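Local coordinates for fatty acid-binding protein 2 (Manduca sexta, PDB 1MDC) that binds fatty acids such as palmitate one to one inside a beta-barrel, in cytoplasmic lipid transport, at residues A[114-119]-A[125-130]; A[50-55]-A[59-64]. One frame throughout, in Å; residues are numbered along the deposited sequence.

Contact 1 (A[114-119]-A[125-130]); sequences VVTITS and VARRYY. With PLM (palmitic acid), chain C.
Val115 pairs with Arg128 and Ile117 with Ala126 across an antiparallel hairpin, formed by the last two strands of the barrel. Two pairs of backbone hydrogen bonds hold the strands. Val115 N reaches Arg128 O at 2.8 Å, and Ile117 N reaches Ala126 O at the same length and nearly straight, 172° at the hydrogen.

The face with Val114, Thr116, Arg127 and Tyr129 carries a polar chain. Arg127 NE donates to Thr116 OG1 at 3.0 Å, close to the guanidinium plane. Arg127 NH1 gives an in-plane bond to Tyr129 OH, also 3.0 Å, and Glu14 is a further partner of that hydroxyl. The two in-plane bonds, with Val114 CG1 over one face, limit how the guanidinium can turn. The Arg127 chain bends at chi2 (-93°), which brings its end over toward strand 114-119. There Val114 CG1 touches Arg127 CD at 3.6 Å.

The other face looks into the barrel interior of this fatty acid-binding protein fold, a member of the calycin superfamily, where the fatty acid lies. Arg128 NH1 and Tyr130 OH both donate to palmitate O2, at 2.9 and 2.6 Å. The oxygen lies at the edge of both flat groups, near their planes. The Arg128 chain bends at chi3 (94°) and turns its end away from strand 114-119. Gln13 takes the NE hydrogen, and Gln40 also bonds the ligand. The positive guanidinium would probably favour an ionised carboxylate. Nearer the turn, on the same face, Ile117 CB packs on Ala126 CB at 3.9 Å, with Phe19 of helix 16-21 against both side chains.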
ATOM      1  N   VAL A 114       7.193  -5.833   5.468  1.00  6.33           N
ATOM      2  CA  VAL A 114       6.593  -5.125   6.591  1.00  4.99           C
ATOM      3  C   VAL A 114       6.202  -3.785   6.065  1.00  6.17           C
ATOM      4  O   VAL A 114       7.024  -3.148   5.466  1.00  8.08           O
ATOM      5  CB  VAL A 114       7.639  -4.930   7.720  1.00 16.05           C
ATOM      6  CG1 VAL A 114       6.988  -4.203   8.908  1.00 13.95           C
ATOM      7  CG2 VAL A 114       8.220  -6.292   8.222  1.00 10.34           C
ATOM      8  N   VAL A 115       4.969  -3.353   6.257  1.00  7.97           N
ATOM      9  CA  VAL A 115       4.544  -2.060   5.776  1.00  8.63           C
ATOM     10  C   VAL A 115       4.211  -1.223   7.005  1.00  9.84           C
ATOM     11  O   VAL A 115       3.421  -1.657   7.829  1.00  8.91           O
ATOM     12  CB  VAL A 115       3.252  -2.170   4.918  1.00 10.79           C
ATOM     13  CG1 VAL A 115       2.846  -0.760   4.427  1.00 12.71           C
ATOM     14  CG2 VAL A 115       3.478  -3.008   3.629  1.00  8.22           C
ATOM     15  N   THR A 116       4.830  -0.062   7.125  1.00  9.08           N
ATOM     16  CA  THR A 116       4.609   0.819   8.247  1.00  5.92           C
ATOM     17  C   THR A 116       3.844   1.980   7.657  1.00 13.72           C
ATOM     18  O   THR A 116       4.296   2.568   6.693  1.00  8.18           O
ATOM     19  CB  THR A 116       5.940   1.302   8.768  1.00 11.36           C
ATOM     20  OG1 THR A 116       6.615   0.099   9.141  1.00 10.95           O
ATOM     21  CG2 THR A 116       5.678   2.128  10.052  1.00  9.06           C
ATOM     22  N   ILE A 117       2.700   2.305   8.241  1.00  8.88           N
ATOM     23  CA  ILE A 117       1.892   3.383   7.736  1.00  4.10           C
ATOM     24  C   ILE A 117       1.687   4.498   8.717  1.00 12.51           C
ATOM     25  O   ILE A 117       1.346   4.233   9.866  1.00 10.43           O
ATOM     26  CB  ILE A 117       0.527   2.672   7.579  1.00  5.49           C
ATOM     27  CG1 ILE A 117       0.636   1.479   6.603  1.00 10.01           C
ATOM     28  CG2 ILE A 117      -0.394   3.715   6.996  1.00 11.83           C
ATOM     29  CD1 ILE A 117      -0.650   0.653   6.438  1.00 15.00           C
ATOM     30  N   THR A 118       1.900   5.726   8.254  1.00  8.58           N
ATOM     31  CA  THR A 118       1.733   6.926   9.060  1.00  6.72           C
ATOM     32  C   THR A 118       0.758   7.847   8.311  1.00 15.60           C
ATOM     33  O   THR A 118       0.632   7.753   7.085  1.00 11.21           O
ATOM     34  CB  THR A 118       3.017   7.579   9.473  1.00 19.73           C
ATOM     35  OG1 THR A 118       3.819   7.748   8.336  1.00 18.64           O
ATOM     36  CG2 THR A 118       3.739   6.752  10.540  1.00 17.75           C
ATOM     37  N   SER A 119       0.038   8.728   9.025  1.00 11.61           N
ATOM     38  CA  SER A 119      -0.947   9.628   8.403  1.00 15.45           C
ATOM     39  C   SER A 119      -0.817  11.049   8.915  1.00 17.62           C
ATOM     40  O   SER A 119      -0.350  11.268  10.024  1.00 13.72           O
ATOM     41  CB  SER A 119      -2.241   9.072   8.997  1.00 21.55           C
ATOM     42  OG  SER A 119      -3.284   9.971   9.025  1.00 18.12           O
ATOM     43  N   VAL A 125       0.799   4.604  14.595  1.00 11.65           N
ATOM     44  CA  VAL A 125       1.585   3.917  13.568  1.00 10.20           C
ATOM     45  C   VAL A 125       0.802   2.638  13.290  1.00 14.34           C
ATOM     46  O   VAL A 125       0.405   1.958  14.243  1.00 10.07           O
ATOM     47  CB  VAL A 125       2.953   3.428  14.138  1.00  7.21           C
ATOM     48  CG1 VAL A 125       3.674   2.655  12.975  1.00  7.74           C
ATOM     49  CG2 VAL A 125       3.785   4.660  14.497  1.00 10.21           C
ATOM     50  N   ALA A 126       0.553   2.301  12.017  1.00  7.24           N
ATOM     51  CA  ALA A 126      -0.184   1.071  11.675  1.00  6.09           C
ATOM     52  C   ALA A 126       0.820   0.162  10.985  1.00 11.43           C
ATOM     53  O   ALA A 126       1.740   0.697  10.358  1.00  7.07           O
ATOM     54  CB  ALA A 126      -1.402   1.275  10.708  1.00  7.81           C
ATOM     55  N   ARG A 127       0.652  -1.164  11.103  1.00 10.16           N
ATOM     56  CA  ARG A 127       1.564  -2.098  10.483  1.00  8.73           C
ATOM     57  C   ARG A 127       0.815  -3.184   9.777  1.00 10.61           C
ATOM     58  O   ARG A 127      -0.223  -3.619  10.261  1.00  9.17           O
ATOM     59  CB  ARG A 127       2.360  -2.812  11.567  1.00  6.23           C
ATOM     60  CG  ARG A 127       3.565  -2.018  11.981  1.00 11.70           C
ATOM     61  CD  ARG A 127       4.769  -2.451  11.179  1.00  8.81           C
ATOM     62  NE  ARG A 127       6.004  -1.767  11.463  1.00 10.73           N
ATOM     63  CZ  ARG A 127       6.828  -2.157  12.427  1.00 14.32           C
ATOM     64  NH1 ARG A 127       6.508  -3.181  13.192  1.00 12.04           N
ATOM     65  NH2 ARG A 127       7.984  -1.490  12.631  1.00 14.06           N
ATOM     66  N   ARG A 128       1.347  -3.613   8.633  1.00  6.43           N
ATOM     67  CA  ARG A 128       0.763  -4.697   7.858  1.00  4.50           C
ATOM     68  C   ARG A 128       1.939  -5.623   7.583  1.00  8.75           C
ATOM     69  O   ARG A 128       2.959  -5.180   7.088  1.00 10.32           O
ATOM     70  CB  ARG A 128      -0.004  -4.352   6.596  1.00  9.06           C
ATOM     71  CG  ARG A 128      -1.087  -3.267   6.877  1.00 13.58           C
ATOM     72  CD  ARG A 128      -1.882  -3.041   5.603  1.00 15.01           C
ATOM     73  NE  ARG A 128      -3.100  -3.859   5.525  1.00 13.49           N
ATOM     74  CZ  ARG A 128      -3.832  -3.853   4.411  1.00 17.24           C
ATOM     75  NH1 ARG A 128      -3.472  -3.130   3.341  1.00 13.91           N
ATOM     76  NH2 ARG A 128      -4.909  -4.561   4.376  1.00 13.07           N
ATOM     77  N   TYR A 129       1.794  -6.881   7.957  1.00  8.96           N
ATOM     78  CA  TYR A 129       2.806  -7.913   7.806  1.00 12.16           C
ATOM     79  C   TYR A 129       2.358  -8.914   6.725  1.00 18.15           C
ATOM     80  O   TYR A 129       1.265  -9.502   6.782  1.00 10.69           O
ATOM     81  CB  TYR A 129       3.024  -8.663   9.150  1.00  5.98           C
ATOM     82  CG  TYR A 129       3.369  -7.725  10.272  1.00 10.40           C
ATOM     83  CD1 TYR A 129       4.691  -7.365  10.552  1.00  8.93           C
ATOM     84  CD2 TYR A 129       2.353  -7.197  11.067  1.00 12.11           C
ATOM     85  CE1 TYR A 129       5.006  -6.501  11.577  1.00 13.92           C
ATOM     86  CE2 TYR A 129       2.656  -6.323  12.115  1.00  9.44           C
ATOM     87  CZ  TYR A 129       3.955  -5.981  12.381  1.00 11.09           C
ATOM     88  OH  TYR A 129       4.240  -5.124  13.403  1.00 12.72           O
ATOM     89  N   TYR A 130       3.225  -9.107   5.728  1.00  6.70           N
ATOM     90  CA  TYR A 130       2.918 -10.024   4.649  1.00  5.57           C
ATOM     91  C   TYR A 130       4.033 -11.055   4.538  1.00  8.31           C
ATOM     92  O   TYR A 130       5.158 -10.807   4.945  1.00 12.13           O
ATOM     93  CB  TYR A 130       2.923  -9.178   3.362  1.00 11.16           C
ATOM     94  CG  TYR A 130       1.845  -8.127   3.079  1.00  9.28           C
ATOM     95  CD1 TYR A 130       1.846  -6.914   3.744  1.00 11.01           C
ATOM     96  CD2 TYR A 130       0.880  -8.385   2.098  1.00  9.78           C
ATOM     97  CE1 TYR A 130       0.849  -5.959   3.450  1.00 10.43           C
ATOM     98  CE2 TYR A 130      -0.099  -7.443   1.786  1.00 10.70           C
ATOM     99  CZ  TYR A 130      -0.095  -6.233   2.484  1.00 14.39           C
ATOM    100  OH  TYR A 130      -1.024  -5.301   2.172  1.00 13.65           O
TER
HETATM  101  C1  PLM C 133      -0.156  -1.967   1.746  1.00 20.24           C
HETATM  102  O1  PLM C 133       0.867  -2.325   1.137  1.00 29.75           O
HETATM  103  O2  PLM C 133      -0.751  -2.697   2.555  1.00 19.87           O
HETATM  104  C2  PLM C 133      -0.802  -0.591   1.468  1.00 54.71           C
HETATM  105  C3  PLM C 133      -2.038  -0.223   2.321  1.00 36.62           C
HETATM  106  C4  PLM C 133      -3.360  -0.477   1.543  1.00 34.50           C
HETATM  107  C5  PLM C 133      -3.986   0.818   0.986  1.00 31.60           C
HETATM  108  C6  PLM C 133      -5.260   1.217   1.750  1.00 30.18           C
HETATM  109  C7  PLM C 133      -5.527   2.693   1.480  1.00 28.67           C
HETATM  110  C8  PLM C 133      -6.909   3.194   1.872  1.00 21.37           C
HETATM  111  C9  PLM C 133      -6.643   4.488   2.645  1.00 36.65           C
HETATM  112  CA  PLM C 133      -7.111   5.776   1.952  1.00 29.79           C
HETATM  113  CB  PLM C 133      -5.934   6.754   1.819  1.00 43.59           C
HETATM  114  CC  PLM C 133      -6.382   8.228   1.634  1.00 25.74           C
HETATM  115  CD  PLM C 133      -5.164   9.184   1.421  1.00 22.53           C
HETATM  116  CE  PLM C 133      -5.024  10.226   2.527  1.00 32.01           C
HETATM  117  CF  PLM C 133      -4.777   9.502   3.850  1.00 29.45           C
HETATM  118  CG  PLM C 133      -4.580  10.447   5.064  1.00 25.04           C

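Contact 2 (A[50-55]-A[59-64]); sequences SNTSTG and AKTVSF. Unlike the reference sequence in segment 50-55: Asn51 (reference Ile). Unlike the reference sequence in segment 59-64: Ala59 (reference Glu), Lys60 (reference Arg).
Thr52 OG1 and Thr61 OG1 share a short hydrogen bond of 2.7 Å; either could be the donor. The two threonines form a non-hydrogen-bonded backbone pair, so this link joins the strands where no amide does. In both residues OG1 lies anti to the carbonyl carbon (chi1 -67° in Thr52, -60° in Thr61), which lets the two hydroxyls meet across the pair and sends each CG2 anti to the backbone N. Thr52 CG2 also approaches Thr61 OG1, at 3.5 Å. A valine in place of Thr52 would probably leave the Thr61 hydroxyl without this partner and take away the hydrogen bond between the two side chains.

Backbone bonds flank the threonines. Asn51 N donates to Val62 O and Val62 N to Asn51 O. Ser53 and Lys60 exchange bonds in the same way, with Ser53 N to Lys60 O at 2.9 Å. Thr52 CA-H adds a contact to Lys60 O, with CA and O 3.2 Å apart. This is the beta hairpin of strands 48-54 and 60-64 in the barrel wall. Strand 48-54 is bonded on its other flank to strand 39-45, which carries the ligand-binding Gln40.

At the Ser50 end, a water is hydrogen-bonded to Ser50 OG at 2.9 Å and more weakly to Ser63 OG. The two hydroxyl oxygens themselves stay apart.

The other face carries Asn51, Ser53, Lys60 and Val62. Lys60 NZ runs on to Val73 O. Asn51 CB comes to the edge of the Phe64 ring, in its plane, 4.0 Å from Phe64 CE2. Phe64 is buried, and its ring stacks with that of Tyr84 from strand 78-87.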
ATOM      1  N   SER A  50       5.992  -2.608 -11.993  1.00  9.26           N
ATOM      2  CA  SER A  50       4.585  -2.993 -12.065  1.00 10.32           C
ATOM      3  C   SER A  50       4.201  -3.612 -10.735  1.00 21.40           C
ATOM      4  O   SER A  50       4.972  -4.387 -10.184  1.00 15.71           O
ATOM      5  CB  SER A  50       4.308  -4.173 -13.032  1.00 18.87           C
ATOM      6  OG  SER A  50       4.437  -3.746 -14.354  1.00 44.21           O
ATOM      7  N   ASN A  51       3.014  -3.289 -10.233  1.00 13.38           N
ATOM      8  CA  ASN A  51       2.529  -3.839  -8.983  1.00  7.28           C
ATOM      9  C   ASN A  51       1.190  -4.483  -9.258  1.00  8.39           C
ATOM     10  O   ASN A  51       0.283  -3.834  -9.773  1.00 10.50           O
ATOM     11  CB  ASN A  51       2.372  -2.637  -8.007  1.00  9.84           C
ATOM     12  CG  ASN A  51       1.964  -2.898  -6.604  1.00 35.94           C
ATOM     13  OD1 ASN A  51       1.406  -2.010  -5.918  1.00 53.13           O
ATOM     14  ND2 ASN A  51       2.266  -4.092  -6.162  1.00 35.59           N
ATOM     15  N   THR A  52       1.074  -5.760  -8.939  1.00  6.80           N
ATOM     16  CA  THR A  52      -0.162  -6.483  -9.146  1.00  9.39           C
ATOM     17  C   THR A  52      -0.735  -6.768  -7.765  1.00 20.84           C
ATOM     18  O   THR A  52      -0.049  -7.343  -6.927  1.00 11.96           O
ATOM     19  CB  THR A  52       0.013  -7.848  -9.818  1.00 13.87           C
ATOM     20  OG1 THR A  52       0.451  -7.655 -11.129  1.00 14.89           O
ATOM     21  CG2 THR A  52      -1.362  -8.550  -9.805  1.00 11.86           C
ATOM     22  N   SER A  53      -1.983  -6.351  -7.526  0.50 32.16           N
ATOM     23  CA  SER A  53      -2.655  -6.538  -6.233  0.50 29.50           C
ATOM     24  C   SER A  53      -4.010  -7.248  -6.431  0.50 38.07           C
ATOM     25  O   SER A  53      -4.645  -7.075  -7.469  0.50 39.44           O
ATOM     26  CB  SER A  53      -2.903  -5.203  -5.534  0.50 11.52           C
ATOM     27  OG  SER A  53      -3.753  -4.429  -6.353  0.50  5.77           O
ATOM     28  N   THR A  54      -4.422  -8.038  -5.411  1.00 10.05           N
ATOM     29  CA  THR A  54      -5.705  -8.751  -5.422  1.00 12.25           C
ATOM     30  C   THR A  54      -6.367  -8.388  -4.092  1.00 32.67           C
ATOM     31  O   THR A  54      -5.709  -7.873  -3.173  1.00 14.48           O
ATOM     32  CB  THR A  54      -5.568 -10.309  -5.356  1.00 10.34           C
ATOM     33  OG1 THR A  54      -4.841 -10.743  -4.168  1.00 11.07           O
ATOM     34  CG2 THR A  54      -4.790 -10.828  -6.554  1.00 11.21           C
ATOM     35  N   GLY A  55      -7.660  -8.659  -3.966  1.00 11.76           N
ATOM     36  CA  GLY A  55      -8.385  -8.381  -2.729  1.00 22.96           C
ATOM     37  C   GLY A  55      -9.528  -7.408  -2.917  1.00 26.31           C
ATOM     38  O   GLY A  55     -10.106  -7.338  -3.985  1.00 17.52           O
ATOM     39  N   ALA A  59      -8.728  -7.211  -8.488  1.00 27.76           N
ATOM     40  CA  ALA A  59      -7.414  -7.463  -9.076  1.00 26.01           C
ATOM     41  C   ALA A  59      -6.987  -6.405 -10.116  1.00 41.54           C
ATOM     42  O   ALA A  59      -7.736  -6.052 -11.035  1.00 43.76           O
ATOM     43  CB  ALA A  59      -7.277  -8.896  -9.618  1.00 47.15           C
ATOM     44  N   LYS A  60      -5.754  -5.889  -9.965  1.00 22.18           N
ATOM     45  CA  LYS A  60      -5.202  -4.879 -10.871  1.00 24.13           C
ATOM     46  C   LYS A  60      -3.682  -4.877 -10.941  1.00 19.70           C
ATOM     47  O   LYS A  60      -3.013  -5.254  -9.975  1.00 13.40           O
ATOM     48  CB  LYS A  60      -5.662  -3.445 -10.623  1.00 21.73           C
ATOM     49  CG  LYS A  60      -5.354  -2.870  -9.268  1.00 16.05           C
ATOM     50  CD  LYS A  60      -6.562  -2.063  -8.816  1.00 34.95           C
ATOM     51  CE  LYS A  60      -6.268  -0.877  -7.920  1.00 32.63           C
ATOM     52  NZ  LYS A  60      -7.501  -0.161  -7.492  1.00 28.84           N
ATOM     53  N   THR A  61      -3.180  -4.441 -12.102  1.00 13.14           N
ATOM     54  CA  THR A  61      -1.760  -4.329 -12.355  1.00  9.98           C
ATOM     55  C   THR A  61      -1.462  -2.918 -12.823  1.00 15.74           C
ATOM     56  O   THR A  61      -1.894  -2.547 -13.906  1.00 24.36           O
ATOM     57  CB  THR A  61      -1.227  -5.346 -13.312  1.00 16.60           C
ATOM     58  OG1 THR A  61      -1.457  -6.642 -12.784  1.00 17.23           O
ATOM     59  CG2 THR A  61       0.276  -5.129 -13.444  1.00 13.29           C
ATOM     60  N   VAL A  62      -0.750  -2.120 -12.009  1.00  6.63           N
ATOM     61  CA  VAL A  62      -0.416  -0.737 -12.352  1.00  5.16           C
ATOM     62  C   VAL A  62       1.102  -0.541 -12.502  1.00 12.78           C
ATOM     63  O   VAL A  62       1.887  -1.139 -11.770  1.00 12.79           O
ATOM     64  CB  VAL A  62      -0.934   0.119 -11.223  1.00 15.21           C
ATOM     65  CG1 VAL A  62      -0.682   1.559 -11.569  1.00 20.78           C
ATOM     66  CG2 VAL A  62      -2.433  -0.174 -11.130  1.00 26.13           C
ATOM     67  N   SER A  63       1.525   0.291 -13.456  1.00 11.30           N
ATOM     68  CA  SER A  63       2.953   0.542 -13.693  1.00 10.70           C
ATOM     69  C   SER A  63       3.298   1.944 -13.266  1.00 19.00           C
ATOM     70  O   SER A  63       2.447   2.859 -13.310  1.00 14.13           O
ATOM     71  CB  SER A  63       3.389   0.484 -15.201  1.00 14.21           C
ATOM     72  OG  SER A  63       3.028  -0.769 -15.684  1.00 31.34           O
ATOM     73  N   PHE A  64       4.558   2.114 -12.872  1.00  9.31           N
ATOM     74  CA  PHE A  64       4.990   3.430 -12.450  1.00 14.89           C
ATOM     75  C   PHE A  64       6.487   3.518 -12.533  1.00 11.96           C
ATOM     76  O   PHE A  64       7.139   2.488 -12.681  1.00 12.06           O
ATOM     77  CB  PHE A  64       4.623   3.745 -10.917  1.00  7.60           C
ATOM     78  CG  PHE A  64       5.046   2.667  -9.968  1.00 10.79           C
ATOM     79  CD1 PHE A  64       6.297   2.694  -9.385  1.00 15.34           C
ATOM     80  CD2 PHE A  64       4.163   1.625  -9.650  1.00 10.58           C
ATOM     81  CE1 PHE A  64       6.705   1.671  -8.498  1.00 13.87           C
ATOM     82  CE2 PHE A  64       4.552   0.605  -8.797  1.00 24.59           C
ATOM     83  CZ  PHE A  64       5.841   0.637  -8.225  1.00 14.12           C
TER
HETATM   84  O   HOH W   1       6.209  -2.023 -15.805  1.00 35.57           O

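How the contacts relate
Going from the N terminus, contact 2 comes first. It closes the short turn between 50-55 and 59-64. The chain then runs through strands 70-74, 78-87, 90-97 and 100-109. Contact 1 follows and closes the hairpin between 114-119 and 125-130. The two loops are in series; they neither nest nor cross. Both belong to one antiparallel sheet, on opposite sides of the chain's centre. The centres of contact 1 and contact 2 are about 19 Å apart. The nearest atoms of contact 1 and contact 2 are about 7 Å apart, without touching. In sheet order, strands 39-45 and 8-14 lie between the two hairpins. Strand 8-14 pairs with 122-131, which brings the C-terminal end of the chain beside its beginning.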